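Local coordinates for protein lovastatin nonaketide synthase mokA (Monascus pilosus, PDB 6AD3) that catalyses, as a multidomain iterative polyketide synthase, the nine-step assembly of the polyketide precursor of monacolin K (lovastatin), the present chain being its condensation domain, at residues Ala91-Thr96 against Ala422-Ala427. The protein carries 1 engineered substitution. Numbering follows the deposited sequence.
Sequences AADDST and ATAETA
Asp93 N donates to Ala422 O over 3.1 Å, nearly straight at the hydrogen (163°), where two connecting segments run past each other, the CA atoms of Ala92 and Ala422 being the nearest pair. The same carbonyl oxygen accepts a hydrogen bond from a water 2.8 Å from Ala422 O, and that water accepts from Asp94 N, so consecutive amides of 91-96 reach one acceptor, directly and through solvent. The CA-H of Ala92 adds a CA-H...O contact to it, and beside this cluster the methyls of Ala92 and Ala422 touch. The carboxylate of Asp93 reaches along 422-427: with CG anti to its carbonyl carbon (chi1 -72°), the side chain crosses that of Thr423 at about a right angle. OD2 of Asp93 accepts from Ala424 N at 3.0 Å, the N-H arriving from above the carboxylate plane, while OD1 of Asp93 lies 3.3 Å from the methyl CG2 of Thr423. That methyl also packs against Ala91 O. The other branch of Thr423, OG1, accepts from the amides of both Glu425 and Thr426, an ST turn within an ST motif that curls the chain around Ala424. Glu425, bent at chi2, brings OE1 to 3.3 Å from OD2 of Asp93; the two would probably repel if both are charged, though solvent should soften this and crystal packing may influence the pose of Glu425. Asp94 OD1 accepts from Thr96 N, an Asx turn, and also from Thr96 OG1. Ala422 also packs on Ile97 and Trp299, and the backbone of Thr423 is hydrogen-bonded to Ser298. This packing joins the link into strand 100-107, of the five-stranded sheet, to that into 435-440, of the six-stranded one, between the two lobes of the V-shaped condensation-domain fold.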
ATOM      1  N   ALA A  91       5.533  -4.740  17.909  1.00 24.63           N
ATOM      2  CA  ALA A  91       4.316  -4.994  18.659  1.00 24.95           C
ATOM      3  C   ALA A  91       3.595  -6.284  18.225  1.00 27.17           C
ATOM      4  O   ALA A  91       2.744  -6.790  18.952  1.00 29.31           O
ATOM      5  CB  ALA A  91       3.390  -3.788  18.542  1.00 25.37           C
ATOM      6  N   ALA A  92       3.888  -6.769  17.012  1.00 20.90           N
ATOM      7  CA  ALA A  92       3.265  -7.962  16.482  1.00 24.25           C
ATOM      8  C   ALA A  92       3.868  -9.203  17.104  1.00 23.99           C
ATOM      9  O   ALA A  92       5.091  -9.257  17.344  1.00 25.55           O
ATOM     10  CB  ALA A  92       3.446  -8.011  14.971  1.00 24.07           C
ATOM     11  N   ASP A  93       3.031 -10.239  17.247  1.00 25.06           N
ATOM     12  CA  ASP A  93       3.499 -11.588  17.646  1.00 25.59           C
ATOM     13  C   ASP A  93       4.496 -12.161  16.650  1.00 26.93           C
ATOM     14  O   ASP A  93       5.434 -12.859  17.035  1.00 22.53           O
ATOM     15  CB  ASP A  93       2.287 -12.575  17.806  1.00 27.06           C
ATOM     16  CG  ASP A  93       1.424 -12.281  19.078  1.00 29.31           C
ATOM     17  OD1 ASP A  93       1.818 -11.422  19.882  1.00 30.95           O
ATOM     18  OD2 ASP A  93       0.339 -12.883  19.218  1.00 35.51           O
ATOM     19  N   ASP A  94       4.208 -11.992  15.364  1.00 24.15           N
ATOM     20  CA  ASP A  94       4.975 -12.631  14.281  1.00 24.39           C
ATOM     21  C   ASP A  94       5.060 -11.670  13.110  1.00 21.73           C
ATOM     22  O   ASP A  94       4.100 -11.529  12.326  1.00 23.29           O
ATOM     23  CB  ASP A  94       4.284 -13.914  13.833  1.00 24.70           C
ATOM     24  CG  ASP A  94       4.998 -14.621  12.671  1.00 26.35           C
ATOM     25  OD1 ASP A  94       6.077 -14.201  12.212  1.00 23.69           O
ATOM     26  OD2 ASP A  94       4.441 -15.619  12.201  1.00 33.31           O
ATOM     27  N   SER A  95       6.236 -11.120  12.886  1.00 19.64           N
ATOM     28  CA  SER A  95       6.357 -10.080  11.871  1.00 20.30           C
ATOM     29  C   SER A  95       6.393 -10.631  10.420  1.00 18.46           C
ATOM     30  O   SER A  95       6.441  -9.855   9.464  1.00 18.52           O
ATOM     31  CB  SER A  95       7.566  -9.210  12.187  1.00 22.80           C
ATOM     32  OG  SER A  95       8.749  -9.920  11.980  1.00 24.87           O
ATOM     33  N   THR A  96       6.292 -11.958  10.256  1.00 17.19           N
ATOM     34  CA  THR A  96       6.110 -12.566   8.957  1.00 18.86           C
ATOM     35  C   THR A  96       4.858 -12.014   8.254  1.00 17.40           C
ATOM     36  O   THR A  96       4.815 -11.930   7.019  1.00 17.97           O
ATOM     37  CB  THR A  96       5.999 -14.096   9.055  1.00 22.44           C
ATOM     38  OG1 THR A  96       7.118 -14.616   9.813  1.00 22.97           O
ATOM     39  CG2 THR A  96       6.003 -14.708   7.663  1.00 22.35           C
ATOM     40  N   ALA A 422      -0.560  -6.424  16.328  1.00 23.11           N
ATOM     41  CA  ALA A 422      -1.137  -7.542  15.616  1.00 24.72           C
ATOM     42  C   ALA A 422      -0.870  -8.820  16.403  1.00 26.20           C
ATOM     43  O   ALA A 422       0.191  -9.429  16.274  1.00 23.34           O
ATOM     44  CB  ALA A 422      -0.554  -7.645  14.217  1.00 22.68           C
ATOM     45  N   THR A 423      -1.795  -9.181  17.274  1.00 25.50           N
ATOM     46  CA  THR A 423      -1.562 -10.307  18.190  1.00 27.21           C
ATOM     47  C   THR A 423      -2.784 -11.263  18.254  1.00 31.71           C
ATOM     48  O   THR A 423      -3.856 -11.016  17.637  1.00 31.80           O
ATOM     49  CB  THR A 423      -1.265  -9.805  19.618  1.00 26.63           C
ATOM     50  OG1 THR A 423      -2.444  -9.213  20.157  1.00 27.52           O
ATOM     51  CG2 THR A 423      -0.147  -8.774  19.626  1.00 27.32           C
ATOM     52  N   ALA A 424      -2.650 -12.303  19.066  1.00 30.99           N
ATOM     53  CA  ALA A 424      -3.774 -13.178  19.367  1.00 35.63           C
ATOM     54  C   ALA A 424      -4.557 -12.760  20.634  1.00 39.10           C
ATOM     55  O   ALA A 424      -5.512 -13.453  21.012  1.00 40.84           O
ATOM     56  CB  ALA A 424      -3.288 -14.622  19.500  1.00 40.12           C
ATOM     57  N   GLU A 425      -4.146 -11.678  21.304  1.00 37.98           N
ATOM     58  CA  GLU A 425      -4.826 -11.231  22.544  1.00 41.99           C
ATOM     59  C   GLU A 425      -5.563  -9.879  22.456  1.00 42.70           C
ATOM     60  O   GLU A 425      -6.362  -9.554  23.328  1.00 37.45           O
ATOM     61  CB  GLU A 425      -3.851 -11.195  23.738  1.00 57.66           C
ATOM     62  CG  GLU A 425      -2.403 -10.883  23.386  1.00 65.19           C
ATOM     63  CD  GLU A 425      -1.599 -12.137  23.097  1.00 71.52           C
ATOM     64  OE1 GLU A 425      -0.711 -12.087  22.216  1.00 68.88           O
ATOM     65  OE2 GLU A 425      -1.894 -13.187  23.722  1.00 68.48           O
ATOM     66  N   THR A 426      -5.306  -9.094  21.417  1.00 36.97           N
ATOM     67  CA  THR A 426      -6.075  -7.857  21.193  1.00 37.45           C
ATOM     68  C   THR A 426      -6.538  -7.782  19.747  1.00 38.21           C
ATOM     69  O   THR A 426      -5.878  -8.305  18.865  1.00 36.28           O
ATOM     70  CB  THR A 426      -5.215  -6.622  21.472  1.00 45.44           C
ATOM     71  OG1 THR A 426      -5.980  -5.438  21.197  1.00 58.40           O
ATOM     72  CG2 THR A 426      -3.949  -6.621  20.583  1.00 49.65           C
ATOM     73  N   ALA A 427      -7.627  -7.070  19.495  1.00 34.21           N
ATOM     74  CA  ALA A 427      -8.017  -6.739  18.111  1.00 33.18           C
ATOM     75  C   ALA A 427      -8.596  -5.316  18.010  1.00 32.64           C
ATOM     76  O   ALA A 427      -9.529  -5.060  17.226  1.00 31.20           O
ATOM     77  CB  ALA A 427      -9.020  -7.733  17.596  1.00 35.68           C
TER
HETATM   78  O   HOH W   1       1.465 -11.205  14.450  1.00 23.68           O